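Local coordinates for protein JamJ (Lyngbya majuscula, PDB 5DOZ) that binds NADPH as the enoyl reductase of a polyketide synthase and probably reduces an enoyl-acyl chain to form a cyclopropane, at residues Gln40-Pro45 / Leu127-Ala132; Ser261-Lys266 / Ile270-Phe275; Val308-Pro313 / Phe321-Arg326. All blocks are in the same frame, centred on the assembly; numbering follows the deposited sequence.

Contact 1 of 3, residues Gln40-Pro45 / Leu127-Ala132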
loop_
_atom_site.group_PDB
_atom_site.type_symbol
_atom_site.label_atom_id
_atom_site.label_comp_id
_atom_site.label_asym_id
_atom_site.label_seq_id
_atom_site.Cartn_x
_atom_site.Cartn_y
_atom_site.Cartn_z
ATOM N N GLN A 40 8.544 -14.618 -13.139
ATOM C CA GLN A 40 9.163 -15.384 -12.053
ATOM C C GLN A 40 9.289 -14.493 -10.820
ATOM O O GLN A 40 10.043 -13.513 -10.825
ATOM C CB GLN A 40 10.531 -15.924 -12.480
ATOM C CG GLN A 40 11.379 -16.480 -11.337
ATOM C CD GLN A 40 12.832 -16.674 -11.728
ATOM O OE1 GLN A 40 13.161 -16.799 -12.915
ATOM N NE2 GLN A 40 13.714 -16.711 -10.730
ATOM N N ILE A 41 8.547 -14.836 -9.771
ATOM C CA ILE A 41 8.480 -14.028 -8.553
ATOM C C ILE A 41 9.745 -14.178 -7.711
ATOM O O ILE A 41 10.201 -15.294 -7.456
ATOM C CB ILE A 41 7.241 -14.395 -7.698
ATOM C CG1 ILE A 41 5.937 -14.176 -8.482
ATOM C CG2 ILE A 41 7.232 -13.626 -6.383
ATOM C CD1 ILE A 41 5.601 -12.729 -8.802
ATOM N N GLN A 42 10.301 -13.057 -7.261
ATOM C CA GLN A 42 11.554 -13.100 -6.497
ATOM C C GLN A 42 11.468 -12.547 -5.069
ATOM O O GLN A 42 12.210 -12.982 -4.194
ATOM C CB GLN A 42 12.695 -12.448 -7.299
ATOM C CG GLN A 42 12.873 -13.103 -8.664
ATOM C CD GLN A 42 14.204 -12.820 -9.319
ATOM O OE1 GLN A 42 14.281 -12.054 -10.283
ATOM N NE2 GLN A 42 15.262 -13.441 -8.809
ATOM N N ALA A 43 10.571 -11.590 -4.838
ATOM C CA ALA A 43 10.330 -11.068 -3.482
ATOM C C ALA A 43 8.938 -10.447 -3.369
ATOM O O ALA A 43 8.495 -9.729 -4.264
ATOM C CB ALA A 43 11.415 -10.069 -3.077
ATOM N N VAL A 44 8.251 -10.731 -2.263
ATOM C CA VAL A 44 6.858 -10.320 -2.083
ATOM C C VAL A 44 6.646 -9.705 -0.705
ATOM O O VAL A 44 6.910 -10.344 0.315
ATOM C CB VAL A 44 5.874 -11.507 -2.232
ATOM C CG1 VAL A 44 4.437 -11.006 -2.327
ATOM C CG2 VAL A 44 6.214 -12.369 -3.438
ATOM N N PRO A 45 6.174 -8.451 -0.667
ATOM C CA PRO A 45 5.835 -7.887 0.633
ATOM C C PRO A 45 4.502 -8.418 1.159
ATOM O O PRO A 45 3.593 -8.723 0.376
ATOM C CB PRO A 45 5.787 -6.375 0.379
ATOM C CG PRO A 45 5.663 -6.212 -1.095
ATOM C CD PRO A 45 6.223 -7.444 -1.744
ATOM N N LEU A 127 18.451 0.334 -8.349
ATOM C CA LEU A 127 17.983 -0.307 -7.114
ATOM C C LEU A 127 18.154 -1.822 -7.132
ATOM O O LEU A 127 18.203 -2.437 -8.198
ATOM C CB LEU A 127 16.508 0.028 -6.855
ATOM C CG LEU A 127 16.132 1.470 -6.508
ATOM C CD1 LEU A 127 14.622 1.615 -6.475
ATOM C CD2 LEU A 127 16.737 1.905 -5.182
ATOM N N LYS A 128 18.246 -2.412 -5.942
ATOM C CA LYS A 128 18.232 -3.862 -5.784
ATOM C C LYS A 128 16.795 -4.357 -5.851
ATOM O O LYS A 128 15.868 -3.613 -5.521
ATOM C CB LYS A 128 18.843 -4.264 -4.438
ATOM C CG LYS A 128 20.345 -4.052 -4.312
ATOM C CD LYS A 128 20.846 -4.569 -2.968
ATOM C CE LYS A 128 22.366 -4.584 -2.891
ATOM N NZ LYS A 128 22.935 -3.225 -2.654
ATOM N N LEU A 129 16.611 -5.612 -6.262
ATOM C CA LEU A 129 15.280 -6.220 -6.349
ATOM C C LEU A 129 14.504 -6.020 -5.055
ATOM O O LEU A 129 13.346 -5.602 -5.073
ATOM C CB LEU A 129 15.371 -7.724 -6.655
ATOM C CG LEU A 129 15.766 -8.224 -8.049
ATOM C CD1 LEU A 129 15.810 -9.747 -8.061
ATOM C CD2 LEU A 129 14.833 -7.724 -9.140
ATOM N N ILE A 130 15.172 -6.305 -3.941
ATOM C CA ILE A 130 14.573 -6.261 -2.614
ATOM C C ILE A 130 14.172 -4.836 -2.203
ATOM O O ILE A 130 13.120 -4.633 -1.594
ATOM C CB ILE A 130 15.485 -6.971 -1.572
ATOM C CG1 ILE A 130 14.704 -7.324 -0.305
ATOM C CG2 ILE A 130 16.776 -6.196 -1.289
ATOM C CD1 ILE A 130 14.010 -8.666 -0.397
ATOM N N GLU A 131 15.001 -3.859 -2.569
ATOM C CA GLU A 131 14.688 -2.444 -2.370
ATOM C C GLU A 131 13.439 -2.021 -3.158
ATOM O O GLU A 131 12.572 -1.313 -2.639
ATOM C CB GLU A 131 15.899 -1.581 -2.752
ATOM C CG GLU A 131 17.012 -1.599 -1.707
ATOM C CD GLU A 131 18.325 -0.993 -2.183
ATOM O OE1 GLU A 131 18.644 -1.055 -3.398
ATOM O OE2 GLU A 131 19.064 -0.470 -1.319
ATOM N N ALA A 132 13.357 -2.473 -4.405
ATOM C CA ALA A 132 12.244 -2.151 -5.296
ATOM C C ALA A 132 10.923 -2.770 -4.841
ATOM O O ALA A 132 9.856 -2.295 -5.210
ATOM C CB ALA A 132 12.568 -2.589 -6.717
#
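Gln42 and Ala43 meet Leu129 and Ile130 where strand 37-45 bulges against the short helix 129-132, a useful example of how a classic beta bulge changes the face of a strand. Both bulge residues lie opposite Val81 of the adjoining antiparallel strand, and Gln42 takes up a nearly helical backbone (psi -29°). As a result two successive side chains, those of Gln42 and Ala43, set off toward the helix instead of one going to each face of the sheet.

The contact itself is made by van der Waals packing. At the end nearer Gln40, the side chains of Gln42 and Leu129 cross obliquely. The Leu129 methyl CD1 hangs over the flat of the amide, 3.7 Å from Gln42 CD and 3.5 Å from Gln42 OE1. Leu129 also rests on Val81, so this one residue touches both strands of the bulge. One residue further on, the match is purely apolar: Ile130 CD1 comes to 4.0 Å from Ala43 CB. Ile130 holds CG1 anti to its own N (chi1 -162°), and this carries CD1 to the strand although CB starts out across it. The same side chain lies on Val334 and Thr336 of strand 332-336, so the helix bridges neighbouring strands of the mixed sheet.

Hydrogen bonding serves the helix itself. Ala132 N bonds back to Lys128 O over 3.0 Å, closing its single turn. Lys128 occupies the N-cap, and the Glu131 carboxylate folds back to its backbone: the nearly straight bond from Lys128 N to Glu131 OE1 measures 2.9 Å and uses the anti lone pair of that oxygen.

Contact 2 of 3, residues Ser261-Lys266 / Ile270-Phe275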
loop_
_atom_site.group_PDB
_atom_site.type_symbol
_atom_site.label_atom_id
_atom_site.label_comp_id
_atom_site.label_asym_id
_atom_site.label_seq_id
_atom_site.Cartn_x
_atom_site.Cartn_y
_atom_site.Cartn_z
ATOM N N SER A 261 -22.449 11.711 1.727
ATOM C CA SER A 261 -23.423 12.603 2.364
ATOM C C SER A 261 -23.202 12.699 3.873
ATOM O O SER A 261 -23.425 13.753 4.470
ATOM C CB SER A 261 -24.859 12.169 2.057
ATOM O OG SER A 261 -25.099 10.839 2.483
ATOM N N GLN A 262 -22.759 11.598 4.478
ATOM C CA GLN A 262 -22.426 11.561 5.903
ATOM C C GLN A 262 -21.283 12.520 6.245
ATOM O O GLN A 262 -21.281 13.132 7.313
ATOM C CB GLN A 262 -22.092 10.133 6.345
ATOM C CG GLN A 262 -23.293 9.199 6.349
ATOM C CD GLN A 262 -22.945 7.766 6.714
ATOM O OE1 GLN A 262 -21.800 7.328 6.570
ATOM N NE2 GLN A 262 -23.940 7.023 7.184
ATOM N N VAL A 263 -20.322 12.648 5.333
ATOM C CA VAL A 263 -19.244 13.626 5.481
ATOM C C VAL A 263 -19.767 15.032 5.165
ATOM O O VAL A 263 -19.369 16.008 5.801
ATOM C CB VAL A 263 -18.015 13.280 4.601
ATOM C CG1 VAL A 263 -16.912 14.310 4.779
ATOM C CG2 VAL A 263 -17.476 11.898 4.947
ATOM N N ALA A 264 -20.670 15.119 4.188
ATOM C CA ALA A 264 -21.302 16.387 3.808
ATOM C C ALA A 264 -22.222 16.948 4.903
ATOM O O ALA A 264 -22.413 18.165 4.993
ATOM C CB ALA A 264 -22.064 16.230 2.502
ATOM N N GLN A 265 -22.783 16.057 5.723
ATOM C CA GLN A 265 -23.623 16.445 6.863
ATOM C C GLN A 265 -22.837 17.240 7.897
ATOM O O GLN A 265 -23.362 18.171 8.506
ATOM C CB GLN A 265 -24.234 15.212 7.539
ATOM C CG GLN A 265 -25.464 14.636 6.853
ATOM C CD GLN A 265 -25.934 13.341 7.495
ATOM O OE1 GLN A 265 -26.346 13.321 8.658
ATOM N NE2 GLN A 265 -25.877 12.249 6.737
ATOM N N LYS A 266 -21.573 16.867 8.086
ATOM C CA LYS A 266 -20.735 17.462 9.123
ATOM C C LYS A 266 -19.956 18.669 8.595
ATOM O O LYS A 266 -19.995 19.755 9.182
ATOM C CB LYS A 266 -19.784 16.403 9.696
ATOM C CG LYS A 266 -19.445 16.583 11.167
ATOM C CD LYS A 266 -20.568 16.096 12.075
ATOM C CE LYS A 266 -20.484 16.749 13.447
ATOM N NZ LYS A 266 -21.563 16.289 14.365
ATOM N N ILE A 270 -15.413 20.442 2.725
ATOM C CA ILE A 270 -14.269 19.563 2.487
ATOM C C ILE A 270 -14.456 18.577 1.339
ATOM O O ILE A 270 -15.564 18.120 1.065
ATOM C CB ILE A 270 -13.843 18.802 3.762
ATOM C CG1 ILE A 270 -15.022 18.034 4.362
ATOM C CG2 ILE A 270 -13.212 19.760 4.765
ATOM C CD1 ILE A 270 -14.641 17.121 5.505
ATOM N N LYS A 271 -13.353 18.266 0.671
ATOM C CA LYS A 271 -13.356 17.274 -0.388
ATOM C C LYS A 271 -13.029 15.916 0.217
ATOM O O LYS A 271 -12.012 15.748 0.886
ATOM C CB LYS A 271 -12.371 17.654 -1.496
ATOM C CG LYS A 271 -12.682 18.997 -2.141
ATOM C CD LYS A 271 -12.135 19.084 -3.556
ATOM C CE LYS A 271 -12.415 20.448 -4.164
ATOM N NZ LYS A 271 -12.249 20.426 -5.642
ATOM N N TYR A 272 -13.928 14.964 0.004
ATOM C CA TYR A 272 -13.796 13.624 0.550
ATOM C C TYR A 272 -13.291 12.712 -0.556
ATOM O O TYR A 272 -13.930 12.590 -1.606
ATOM C CB TYR A 272 -15.146 13.152 1.091
ATOM C CG TYR A 272 -15.154 11.789 1.747
ATOM C CD1 TYR A 272 -14.216 11.451 2.729
ATOM C CD2 TYR A 272 -16.121 10.846 1.406
ATOM C CE1 TYR A 272 -14.231 10.203 3.333
ATOM C CE2 TYR A 272 -16.147 9.601 2.006
ATOM C CZ TYR A 272 -15.202 9.283 2.969
ATOM O OH TYR A 272 -15.232 8.045 3.562
ATOM N N PHE A 273 -12.132 12.099 -0.323
ATOM C CA PHE A 273 -11.517 11.193 -1.295
ATOM C C PHE A 273 -11.311 9.784 -0.740
ATOM O O PHE A 273 -10.203 9.444 -0.315
ATOM C CB PHE A 273 -10.179 11.748 -1.784
ATOM C CG PHE A 273 -10.308 12.935 -2.695
ATOM C CD1 PHE A 273 -10.793 12.787 -3.992
ATOM C CD2 PHE A 273 -9.931 14.200 -2.261
ATOM C CE1 PHE A 273 -10.903 13.881 -4.834
ATOM C CE2 PHE A 273 -10.038 15.298 -3.101
ATOM C CZ PHE A 273 -10.525 15.140 -4.386
ATOM N N PRO A 274 -12.381 8.965 -0.724
ATOM C CA PRO A 274 -12.205 7.545 -0.461
ATOM C C PRO A 274 -11.801 6.857 -1.761
ATOM O O PRO A 274 -12.463 7.046 -2.786
ATOM C CB PRO A 274 -13.609 7.098 -0.056
ATOM C CG PRO A 274 -14.513 7.990 -0.850
ATOM C CD PRO A 274 -13.799 9.313 -0.934
ATOM N N PHE A 275 -10.729 6.075 -1.738
ATOM C CA PHE A 275 -10.342 5.344 -2.941
ATOM C C PHE A 275 -9.707 4.001 -2.624
ATOM O O PHE A 275 -9.028 3.844 -1.611
ATOM C CB PHE A 275 -9.417 6.188 -3.834
ATOM C CG PHE A 275 -7.983 6.189 -3.394
ATOM C CD1 PHE A 275 -7.541 7.077 -2.423
ATOM C CD2 PHE A 275 -7.072 5.289 -3.945
ATOM C CE1 PHE A 275 -6.218 7.071 -2.017
ATOM C CE2 PHE A 275 -5.749 5.275 -3.534
ATOM C CZ PHE A 275 -5.321 6.173 -2.572
#
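Val263 divides its two methyl groups between Tyr272 and Ile270, CG2 to the tyrosine and CG1 to the isoleucine, and accounts for most of the surface hidden where helix 260-266 packs on strand 271-274. The two elements belong to a beta-alpha-beta unit of the parallel, Rossmann-type sheet that forms the cofactor domain of these zinc-binding-dehydrogenase relatives.

The methyl CG2 makes a nearly ideal CH-pi contact. It stands 3.7 Å from the centroid of the Tyr272 ring and only 1° off the ring normal, so all six ring carbons are almost equally far from it. CG of Tyr272, anti to the backbone N (chi1 -178°), places the ring beside the helix, and its turn about CB-CG presents the broad side. The opposite face is met by Pro274 CD, 3.6 Å above the plane but displaced toward the rim, and the ring is thus clamped between helix and strand. The phenol end is satisfied beyond the contact: Tyr272 OH bonds to Trp258 O, which tethers the far end of the side chain.

The other Val263 branch serves Ile270. Its CG1 comes within 3.7 Å of Ile270 CD1, the two side chains crossing at about a right angle. Ile270 starts across the helix and reaches it because CG1 lies between the backbone N and carbonyl carbon (chi1 55°).

Strand 271-274 is the outermost strand at its end of the sheet within this chain, bonded through its backbone to strand 247-251. Helix 235-242 approaches through Leu240 on Ile270. At the far end of the strand, Phe275 turns to helix 136-149, and its O accepts a hydrogen bond from NADPH N7N.

Contact 3 of 3, residues Val308-Pro313 / Phe321-Arg326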
loop_
_atom_site.group_PDB
_atom_site.type_symbol
_atom_site.label_atom_id
_atom_site.label_comp_id
_atom_site.label_asym_id
_atom_site.label_seq_id
_atom_site.Cartn_x
_atom_site.Cartn_y
_atom_site.Cartn_z
ATOM N N VAL A 308 12.424 1.571 4.577
ATOM C CA VAL A 308 13.078 0.687 5.540
ATOM C C VAL A 308 12.318 -0.634 5.548
ATOM O O VAL A 308 11.080 -0.650 5.509
ATOM C CB VAL A 308 13.089 1.303 6.960
ATOM C CG1 VAL A 308 13.526 0.281 8.005
ATOM C CG2 VAL A 308 13.999 2.527 7.006
ATOM N N TYR A 309 13.046 -1.741 5.587
ATOM C CA TYR A 309 12.400 -3.046 5.522
ATOM C C TYR A 309 13.113 -4.112 6.341
ATOM O O TYR A 309 14.315 -4.021 6.586
ATOM C CB TYR A 309 12.257 -3.504 4.060
ATOM C CG TYR A 309 13.569 -3.843 3.395
ATOM C CD1 TYR A 309 14.389 -2.844 2.868
ATOM C CD2 TYR A 309 14.001 -5.167 3.301
ATOM C CE1 TYR A 309 15.603 -3.155 2.271
ATOM C CE2 TYR A 309 15.207 -5.483 2.704
ATOM C CZ TYR A 309 15.999 -4.476 2.188
ATOM O OH TYR A 309 17.195 -4.790 1.595
ATOM N N LYS A 310 12.346 -5.113 6.760
ATOM C CA LYS A 310 12.878 -6.347 7.317
ATOM C C LYS A 310 12.556 -7.481 6.338
ATOM O O LYS A 310 11.490 -7.482 5.706
ATOM C CB LYS A 310 12.268 -6.623 8.698
ATOM C CG LYS A 310 12.798 -7.877 9.382
ATOM C CD LYS A 310 12.350 -7.991 10.836
ATOM C CE LYS A 310 12.815 -9.318 11.426
ATOM N NZ LYS A 310 12.658 -9.406 12.905
ATOM N N THR A 311 13.477 -8.438 6.227
ATOM C CA THR A 311 13.356 -9.566 5.304
ATOM C C THR A 311 13.133 -10.890 6.035
ATOM O O THR A 311 13.755 -11.142 7.066
ATOM C CB THR A 311 14.623 -9.687 4.426
ATOM O OG1 THR A 311 14.648 -8.615 3.476
ATOM C CG2 THR A 311 14.660 -11.005 3.674
ATOM N N PHE A 312 12.254 -11.725 5.476
ATOM C CA PHE A 312 12.041 -13.104 5.915
ATOM C C PHE A 312 12.242 -14.075 4.738
ATOM O O PHE A 312 11.865 -13.755 3.609
ATOM C CB PHE A 312 10.617 -13.280 6.451
ATOM C CG PHE A 312 10.363 -12.603 7.775
ATOM C CD1 PHE A 312 9.969 -11.270 7.826
ATOM C CD2 PHE A 312 10.491 -13.310 8.969
ATOM C CE1 PHE A 312 9.729 -10.648 9.041
ATOM C CE2 PHE A 312 10.254 -12.694 10.189
ATOM C CZ PHE A 312 9.867 -11.361 10.225
ATOM N N PRO A 313 12.828 -15.268 4.993
ATOM C CA PRO A 313 12.825 -16.305 3.949
ATOM C C PRO A 313 11.429 -16.909 3.785
ATOM O O PRO A 313 10.621 -16.844 4.718
ATOM C CB PRO A 313 13.811 -17.353 4.483
ATOM C CG PRO A 313 13.825 -17.159 5.961
ATOM C CD PRO A 313 13.547 -15.699 6.209
ATOM N N PHE A 321 4.144 -13.085 8.384
ATOM C CA PHE A 321 2.767 -12.612 8.602
ATOM C C PHE A 321 2.548 -12.138 10.038
ATOM O O PHE A 321 2.039 -11.048 10.258
ATOM C CB PHE A 321 1.748 -13.712 8.274
ATOM C CG PHE A 321 1.230 -13.687 6.856
ATOM C CD1 PHE A 321 2.063 -13.997 5.779
ATOM C CD2 PHE A 321 -0.115 -13.404 6.602
ATOM C CE1 PHE A 321 1.577 -13.988 4.476
ATOM C CE2 PHE A 321 -0.609 -13.398 5.301
ATOM C CZ PHE A 321 0.238 -13.697 4.237
ATOM N N ARG A 322 2.931 -12.964 11.011
ATOM C CA ARG A 322 2.781 -12.628 12.436
ATOM C C ARG A 322 3.486 -11.322 12.804
ATOM O O ARG A 322 2.963 -10.521 13.580
ATOM C CB ARG A 322 3.265 -13.785 13.316
ATOM C CG ARG A 322 2.283 -14.945 13.349
ATOM C CD ARG A 322 2.765 -16.148 14.141
ATOM N NE ARG A 322 1.658 -17.083 14.361
ATOM C CZ ARG A 322 1.793 -18.380 14.618
ATOM N NH1 ARG A 322 2.996 -18.934 14.693
ATOM N NH2 ARG A 322 0.714 -19.129 14.796
ATOM N N TYR A 323 4.661 -11.106 12.222
ATOM C CA TYR A 323 5.432 -9.885 12.437
ATOM C C TYR A 323 4.691 -8.622 11.972
ATOM O O TYR A 323 4.763 -7.577 12.635
ATOM C CB TYR A 323 6.790 -9.996 11.737
ATOM C CG TYR A 323 7.740 -8.867 12.053
ATOM C CD1 TYR A 323 8.576 -8.918 13.167
ATOM C CD2 TYR A 323 7.804 -7.747 11.234
ATOM C CE1 TYR A 323 9.450 -7.877 13.452
ATOM C CE2 TYR A 323 8.666 -6.703 11.515
ATOM C CZ TYR A 323 9.485 -6.770 12.620
ATOM O OH TYR A 323 10.336 -5.722 12.876
ATOM N N LEU A 324 3.994 -8.711 10.839
ATOM C CA LEU A 324 3.184 -7.590 10.361
ATOM C C LEU A 324 1.913 -7.444 11.204
ATOM O O LEU A 324 1.456 -6.328 11.458
ATOM C CB LEU A 324 2.853 -7.728 8.861
ATOM C CG LEU A 324 2.255 -6.497 8.161
ATOM C CD1 LEU A 324 3.309 -5.431 7.895
ATOM C CD2 LEU A 324 1.564 -6.867 6.855
ATOM N N GLN A 325 1.354 -8.572 11.640
ATOM C CA GLN A 325 0.187 -8.577 12.534
ATOM C C GLN A 325 0.454 -7.860 13.860
ATOM O O GLN A 325 -0.375 -7.080 14.316
ATOM C CB GLN A 325 -0.295 -10.007 12.799
ATOM C CG GLN A 325 -1.590 -10.087 13.600
ATOM C CD GLN A 325 -1.988 -11.508 13.940
ATOM O OE1 GLN A 325 -1.142 -12.346 14.241
ATOM N NE2 GLN A 325 -3.286 -11.784 13.893
ATOM N N ARG A 326 1.603 -8.136 14.473
ATOM C CA ARG A 326 2.014 -7.458 15.710
ATOM C C ARG A 326 2.300 -5.971 15.491
ATOM O O ARG A 326 2.301 -5.183 16.438
ATOM C CB ARG A 326 3.227 -8.157 16.329
ATOM C CG ARG A 326 2.899 -9.020 17.540
ATOM C CD ARG A 326 3.953 -10.092 17.773
ATOM N NE ARG A 326 5.308 -9.597 17.535
ATOM C CZ ARG A 326 6.320 -10.344 17.094
ATOM N NH1 ARG A 326 6.148 -11.636 16.832
ATOM N NH2 ARG A 326 7.512 -9.790 16.905
#
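Tyr323 reaches from helix 317-326 to Lys310 and Phe312 of strand 309-313, and its side chain illustrates how one aromatic residue can use its root for hydrophobic packing and its tip for the stem of a lysine. CG lies anti to the backbone N (chi1 -172°), which carries the ring out from the helix and over the strand.

The path begins at CB, 3.7 Å from Phe312 CZ. The next atom, Tyr323 CG, is 3.8 Å from the same Phe312 CZ. On the near part of the ring, CD2 approaches Phe312 CE1 at 4.1 Å, while CD1 also faces Phe312 CZ. The two rings are oblique to each other, with planes at 58° and centroids 5.5 Å apart, so they make neither a stack nor a T.

Past the middle of the ring, Lys310 takes over. Its extended chain runs across the ring at about a right angle, on the same side of the plane as Phe312. Tyr323 CE1 meets the ammonium nitrogen, Lys310 NZ, at 3.6 Å, whereas CZ has the methylene Lys310 CD at 3.6 Å, and CE2 lies near that same methylene. Lys310 CD sits over the ring face in a CH-pi contact, 28° off the normal. At the tip, the phenol OH still lies 3.7 Å from Lys310 CD. Replacing this tyrosine by an alanine would probably uncover one side of the Phe312 ring and leave the long Lys310 stem free to swing.

Helix 317-326 and strand 309-313 form a beta-alpha-beta unit with strand 332-336, which pairs in parallel with 309-313 and sends Val333 against both Phe312 and Tyr323. Elsewhere on the helix, Phe321 and Leu324 pack on Ile51 of helix 48-54, and Leu324 touches the bound NADPH.

Together the three contacts compare ways of seating a helix on a sheet. Contacts 1 and 3 belong to the same mixed sheet and touch directly: Ile130 also packs on Tyr309 and Thr311, while strand 332-336 runs between strands 37-45 and 309-313. Contact 2 stands apart in the parallel nucleotide-binding sheet, its centre about 37 Å from that of contact 1 and 34 Å from that of contact 3. It is the buried one, made purely of valine, isoleucine and tyrosine. The other two are only partly buried and admit polar chains, a glutamine amide in contact 1 and a lysine in contact 3. Contacts 2 and 3 each include a residue of the NADPH pocket.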